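PDB 1R9C: fosfomycin resistance protein FosX, which catalyses the hydration of the antibiotic fosfomycin as a manganese-dependent homodimer, and so confers resistance to the drug. Local coordinates for residues Glu3-Met8 with Gly50-Ala55; Arg13-Met18 with Val54-Gly59. All coordinates share one frame; numbering follows the deposited sequence.

Interaction 1 (Glu3-Met8 with Gly50-Ala55). With MN (manganese (II) ion), chain D.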
loop_
_atom_site.group_PDB
_atom_site.type_symbol
_atom_site.label_atom_id
_atom_site.label_comp_id
_atom_site.label_asym_id
_atom_site.label_seq_id
_atom_site.Cartn_x
_atom_site.Cartn_y
_atom_site.Cartn_z
ATOM N N GLU A 3 2.158 -10.483 10.867
ATOM C CA GLU A 3 2.794 -11.581 10.144
ATOM C C GLU A 3 3.471 -11.132 8.847
ATOM O O GLU A 3 4.385 -11.803 8.355
ATOM C CB GLU A 3 1.787 -12.720 9.921
ATOM C CG GLU A 3 1.238 -13.249 11.244
ATOM C CD GLU A 3 0.175 -14.328 11.118
ATOM O OE1 GLU A 3 -0.361 -14.531 10.009
ATOM O OE2 GLU A 3 -0.125 -14.967 12.155
ATOM N N GLY A 4 3.050 -9.980 8.324
ATOM C CA GLY A 4 3.517 -9.457 7.053
ATOM C C GLY A 4 2.404 -8.654 6.399
ATOM O O GLY A 4 1.372 -8.372 7.027
ATOM N N LEU A 5 2.590 -8.285 5.141
ATOM C CA LEU A 5 1.560 -7.553 4.414
ATOM C C LEU A 5 0.471 -8.534 3.969
ATOM O O LEU A 5 0.785 -9.628 3.462
ATOM C CB LEU A 5 2.183 -6.882 3.185
ATOM C CG LEU A 5 1.321 -6.147 2.176
ATOM C CD1 LEU A 5 0.951 -4.795 2.710
ATOM C CD2 LEU A 5 2.124 -6.052 0.867
ATOM N N SER A 6 -0.792 -8.146 4.135
ATOM C CA SER A 6 -1.914 -8.930 3.625
ATOM C C SER A 6 -2.197 -8.519 2.179
ATOM O O SER A 6 -2.075 -9.335 1.244
ATOM C CB SER A 6 -3.156 -8.726 4.507
ATOM O OG SER A 6 -4.313 -9.341 3.938
ATOM N N HIS A 7 -2.587 -7.259 1.990
ATOM C CA HIS A 7 -2.921 -6.766 0.658
ATOM C C HIS A 7 -2.812 -5.237 0.589
ATOM O O HIS A 7 -2.714 -4.579 1.633
ATOM C CB HIS A 7 -4.336 -7.244 0.217
ATOM C CG HIS A 7 -5.475 -6.833 1.126
ATOM N ND1 HIS A 7 -5.867 -7.590 2.208
ATOM C CD2 HIS A 7 -6.374 -5.813 1.044
ATOM C CE1 HIS A 7 -6.926 -7.029 2.779
ATOM N NE2 HIS A 7 -7.270 -5.955 2.085
ATOM N N MET A 8 -2.751 -4.701 -0.630
ATOM C CA MET A 8 -2.989 -3.291 -0.844
ATOM C C MET A 8 -4.186 -3.133 -1.782
ATOM O O MET A 8 -4.347 -3.886 -2.745
ATOM C CB MET A 8 -1.731 -2.607 -1.405
ATOM C CG MET A 8 -1.284 -3.209 -2.744
ATOM S SD MET A 8 0.283 -2.529 -3.391
ATOM C CE MET A 8 1.448 -3.205 -2.192
ATOM N N GLY A 50 4.148 -11.449 -7.783
ATOM C CA GLY A 50 4.903 -12.394 -6.983
ATOM C C GLY A 50 3.950 -12.949 -5.924
ATOM O O GLY A 50 2.931 -13.574 -6.240
ATOM N N ASP A 51 4.249 -12.681 -4.664
ATOM C CA ASP A 51 3.339 -13.087 -3.597
ATOM C C ASP A 51 2.566 -11.875 -3.021
ATOM O O ASP A 51 1.910 -11.995 -1.988
ATOM C CB ASP A 51 4.153 -13.747 -2.487
ATOM C CG ASP A 51 5.204 -12.817 -1.936
ATOM O OD1 ASP A 51 5.165 -11.617 -2.268
ATOM O OD2 ASP A 51 6.096 -13.170 -1.139
ATOM N N ILE A 52 2.622 -10.731 -3.684
ATOM C CA ILE A 52 1.906 -9.553 -3.176
ATOM C C ILE A 52 0.482 -9.499 -3.738
ATOM O O ILE A 52 0.282 -9.513 -4.947
ATOM C CB ILE A 52 2.688 -8.276 -3.518
ATOM C CG1 ILE A 52 4.063 -8.317 -2.877
ATOM C CG2 ILE A 52 1.912 -6.983 -3.085
ATOM C CD1 ILE A 52 5.040 -7.353 -3.550
ATOM N N TRP A 53 -0.499 -9.443 -2.838
ATOM C CA TRP A 53 -1.908 -9.332 -3.200
ATOM C C TRP A 53 -2.268 -7.864 -3.385
ATOM O O TRP A 53 -2.149 -7.070 -2.436
ATOM C CB TRP A 53 -2.704 -9.936 -2.059
ATOM C CG TRP A 53 -4.201 -9.983 -2.147
ATOM C CD1 TRP A 53 -5.012 -9.680 -3.208
ATOM C CD2 TRP A 53 -5.065 -10.400 -1.092
ATOM N NE1 TRP A 53 -6.329 -9.867 -2.859
ATOM C CE2 TRP A 53 -6.392 -10.324 -1.573
ATOM C CE3 TRP A 53 -4.849 -10.838 0.221
ATOM C CZ2 TRP A 53 -7.500 -10.677 -0.787
ATOM C CZ3 TRP A 53 -5.952 -11.204 0.999
ATOM C CH2 TRP A 53 -7.253 -11.112 0.493
ATOM N N VAL A 54 -2.682 -7.518 -4.605
ATOM C CA VAL A 54 -3.236 -6.222 -4.903
ATOM C C VAL A 54 -4.700 -6.406 -5.244
ATOM O O VAL A 54 -5.044 -7.253 -6.082
ATOM C CB VAL A 54 -2.557 -5.587 -6.157
ATOM C CG1 VAL A 54 -3.230 -4.240 -6.515
ATOM C CG2 VAL A 54 -1.090 -5.460 -5.914
ATOM N N ALA A 55 -5.555 -5.611 -4.622
ATOM C CA ALA A 55 -6.982 -5.617 -4.954
ATOM C C ALA A 55 -7.338 -4.276 -5.581
ATOM O O ALA A 55 -6.909 -3.236 -5.098
ATOM C CB ALA A 55 -7.831 -5.847 -3.697
HETATM MN MN MN D . -8.971 -4.868 2.515
HETATM O O HOH W 1 2.511 -10.371 0.830
HETATM O O HOH W 2 0.165 -9.460 0.001
HETATM O O HOH W 3 -9.633 -4.987 0.296
HETATM O O HOH W 4 -10.096 -6.800 3.318
HETATM O O HOH W 5 -11.348 -4.175 2.757
#
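His7 and Trp53 meet because their first torsions lay them side by side: the imidazole CG is wedged between its own backbone N and carbonyl carbon (chi1 58°), while the indole CG stands anti to N (chi1 -179°). His7 CB comes over one face of the indole, 3.5 Å from Trp53 CD2, as a CH-pi contact. The imidazole and the six-membered ring of Trp53 lie obliquely, planes at 47°. On the opposite sheet face Met8 CG meets Val54 CG2, and Met8 CE folds back to Ile52 CG2 at 3.9 Å. Two parallel-strand bonds join the backbones, Met8 N to Trp53 O at 3.0 Å and Ala55 N to Met8 O at 2.8 Å. Farther toward the N-terminus the strands splay, and a water bridges Ser6 O and Trp53 N. Strand 5-12 also pairs antiparallel with the second subunit, whose His69 and Glu118 complete the manganese site of this VOC-fold dimer. His7 NE2 binds the metal at 2.1 Å, beside three waters, and ND1 donates to Ser6 OG at 2.9 Å. Held at both nitrogens, with its CB over the indole, the imidazole has its rotation fixed, and ND1 as donor is consistent with NE2 offering its lone pair to manganese.

Interaction 2 (Arg13-Met18 with Val54-Gly59); sequences RDLERM and VAIMQG
Arg13 sets its CA against Gly59 O, a CA-H...O contact of 3.3 Å, where the chain leaving strand 5-12 enters helix 15-26. In this vicinal oxygen chelate (VOC) fold, helix 15-26 packs on the mixed sheet that holds strands 5-12 and 52-58. Arg13 and Asp14 lead into the helix, and residues 15-18 form its first turn, beside the end of strand 52-58. Arg13 CG also lies 3.6 Å from Gly59 O, but the guanidinium turns to another partner, with NH2 bonded to Asp112 O. The carbonyl O of Arg13 rests on the aliphatic part of Gln58, 3.4 Å from its CG; the amide end of Gln58 is engaged through OE1 by Arg43. Asp14 is the N-cap: its OD1 takes a bond from Arg17 N at 3.1 Å, approached from above the carboxylate plane, and a weak one from Glu16 N. These bonds occupy N-H groups of the first turn that have no preceding helical carbonyl to meet. Leu15 points at the strand, its CD2 pressed against both CG1 and CD1 of Ile56 and its CG near Gln58 CB. Glu16 starts away from the strand, but its carboxylate swings back and forms a salt bridge with Arg43 through OE2. One turn after Asp14, Met18 again faces the sheet; Leu22 of the same helix continues the apolar cover over Ile56 and Val54. A chi1 of -178° points Met18 CG away from its own N, and with the bend at chi2 CG comes to 3.6 Å from Ile56 CD1, while CE reaches Ile56 CG2 at 4.1 Å.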
loop_
_atom_site.group_PDB
_atom_site.type_symbol
_atom_site.label_atom_id
_atom_site.label_comp_id
_atom_site.label_asym_id
_atom_site.label_seq_id
_atom_site.Cartn_x
_atom_site.Cartn_y
_atom_site.Cartn_z
ATOM N N ARG A 13 -11.208 4.318 -11.424
ATOM C CA ARG A 13 -12.375 4.633 -12.239
ATOM C C ARG A 13 -12.622 3.555 -13.303
ATOM O O ARG A 13 -13.779 3.248 -13.636
ATOM C CB ARG A 13 -12.208 6.006 -12.918
ATOM C CG ARG A 13 -12.584 7.260 -12.067
ATOM C CD ARG A 13 -12.174 8.616 -12.711
ATOM N NE ARG A 13 -10.736 8.669 -13.046
ATOM C CZ ARG A 13 -10.159 9.587 -13.827
ATOM N NH1 ARG A 13 -10.873 10.566 -14.368
ATOM N NH2 ARG A 13 -8.855 9.523 -14.073
ATOM N N ASP A 14 -11.534 3.002 -13.834
ATOM C CA ASP A 14 -11.575 2.088 -14.978
ATOM C C ASP A 14 -10.788 0.822 -14.674
ATOM O O ASP A 14 -9.570 0.794 -14.847
ATOM C CB ASP A 14 -10.981 2.806 -16.209
ATOM C CG ASP A 14 -11.027 1.970 -17.485
ATOM O OD1 ASP A 14 -11.273 0.744 -17.430
ATOM O OD2 ASP A 14 -10.803 2.469 -18.615
ATOM N N LEU A 15 -11.494 -0.229 -14.264
ATOM C CA LEU A 15 -10.869 -1.506 -13.931
ATOM C C LEU A 15 -10.056 -2.150 -15.053
ATOM O O LEU A 15 -9.072 -2.888 -14.800
ATOM C CB LEU A 15 -11.952 -2.516 -13.546
ATOM C CG LEU A 15 -12.458 -2.737 -12.129
ATOM C CD1 LEU A 15 -13.205 -4.078 -12.039
ATOM C CD2 LEU A 15 -11.340 -2.707 -11.128
ATOM N N GLU A 16 -10.525 -1.965 -16.288
ATOM C CA GLU A 16 -9.867 -2.563 -17.440
ATOM C C GLU A 16 -8.512 -1.926 -17.640
ATOM O O GLU A 16 -7.505 -2.623 -17.734
ATOM C CB GLU A 16 -10.757 -2.449 -18.687
ATOM C CG GLU A 16 -11.975 -3.355 -18.590
ATOM C CD GLU A 16 -13.007 -2.894 -17.569
ATOM O OE1 GLU A 16 -13.371 -1.692 -17.530
ATOM O OE2 GLU A 16 -13.472 -3.749 -16.797
ATOM N N ARG A 17 -8.477 -0.599 -17.628
ATOM C CA ARG A 17 -7.215 0.124 -17.815
ATOM C C ARG A 17 -6.260 -0.164 -16.664
ATOM O O ARG A 17 -5.068 -0.357 -16.890
ATOM C CB ARG A 17 -7.475 1.621 -17.921
ATOM C CG ARG A 17 -6.277 2.457 -18.305
ATOM C CD ARG A 17 -5.610 2.079 -19.611
ATOM N NE ARG A 17 -4.276 2.661 -19.715
ATOM C CZ ARG A 17 -3.325 2.208 -20.538
ATOM N NH1 ARG A 17 -3.541 1.157 -21.339
ATOM N NH2 ARG A 17 -2.159 2.812 -20.570
ATOM N N MET A 18 -6.774 -0.183 -15.430
ATOM C CA MET A 18 -5.912 -0.477 -14.278
ATOM C C MET A 18 -5.307 -1.887 -14.416
ATOM O O MET A 18 -4.149 -2.082 -14.078
ATOM C CB MET A 18 -6.673 -0.329 -12.959
ATOM C CG MET A 18 -5.800 -0.568 -11.716
ATOM S SD MET A 18 -4.418 0.609 -11.598
ATOM C CE MET A 18 -4.056 0.420 -9.837
ATOM N N VAL A 54 -2.682 -7.518 -4.605
ATOM C CA VAL A 54 -3.236 -6.222 -4.903
ATOM C C VAL A 54 -4.700 -6.406 -5.244
ATOM O O VAL A 54 -5.044 -7.253 -6.082
ATOM C CB VAL A 54 -2.557 -5.587 -6.157
ATOM C CG1 VAL A 54 -3.230 -4.240 -6.515
ATOM C CG2 VAL A 54 -1.090 -5.460 -5.914
ATOM N N ALA A 55 -5.555 -5.611 -4.622
ATOM C CA ALA A 55 -6.982 -5.617 -4.954
ATOM C C ALA A 55 -7.338 -4.276 -5.581
ATOM O O ALA A 55 -6.909 -3.236 -5.098
ATOM C CB ALA A 55 -7.831 -5.847 -3.697
ATOM N N ILE A 56 -8.129 -4.305 -6.658
ATOM C CA ILE A 56 -8.693 -3.091 -7.202
ATOM C C ILE A 56 -10.205 -3.167 -7.218
ATOM O O ILE A 56 -10.786 -4.245 -7.461
ATOM C CB ILE A 56 -8.102 -2.738 -8.601
ATOM C CG1 ILE A 56 -8.372 -3.841 -9.655
ATOM C CG2 ILE A 56 -6.578 -2.463 -8.481
ATOM C CD1 ILE A 56 -7.887 -3.477 -11.041
ATOM N N MET A 57 -10.837 -2.020 -6.952
ATOM C CA MET A 57 -12.290 -1.908 -6.996
ATOM C C MET A 57 -12.669 -0.661 -7.771
ATOM O O MET A 57 -11.986 0.339 -7.683
ATOM C CB MET A 57 -12.910 -1.885 -5.589
ATOM C CG MET A 57 -12.222 -2.791 -4.531
ATOM S SD MET A 57 -12.857 -2.497 -2.821
ATOM C CE MET A 57 -14.611 -1.887 -3.219
ATOM N N GLN A 58 -13.729 -0.741 -8.572
ATOM C CA GLN A 58 -14.164 0.413 -9.349
ATOM C C GLN A 58 -14.819 1.426 -8.423
ATOM O O GLN A 58 -15.672 1.078 -7.597
ATOM C CB GLN A 58 -15.116 0.020 -10.505
ATOM C CG GLN A 58 -15.339 1.153 -11.518
ATOM C CD GLN A 58 -16.426 0.858 -12.557
ATOM O OE1 GLN A 58 -16.865 -0.279 -12.720
ATOM N NE2 GLN A 58 -16.876 1.899 -13.239
ATOM N N GLY A 59 -14.402 2.675 -8.560
ATOM C CA GLY A 59 -14.922 3.762 -7.753
ATOM C C GLY A 59 -14.326 5.068 -8.239
ATOM O O GLY A 59 -13.944 5.172 -9.401
#

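How the interactions relate
Both interactions use strand 52-58 and share Val54 and Ala55, but they engage different partners. Interaction 1 is buried, joining it side by side to the parallel strand 5-12 by backbone bonds, and its His7 and Trp53 face carries the metal ligand at the subunit interface. Interaction 2, about 16 Å away between centres, sets helix 15-26 against the sheet without a clear hydrogen bond between its segments; its apolar middle is buried, its Arg13 and Gln58 end exposed, and the second subunit does not touch it. Since strand 5-12 runs on into helix 15-26, one continuous piece of chain first pairs with strand 52-58 and then packs on it.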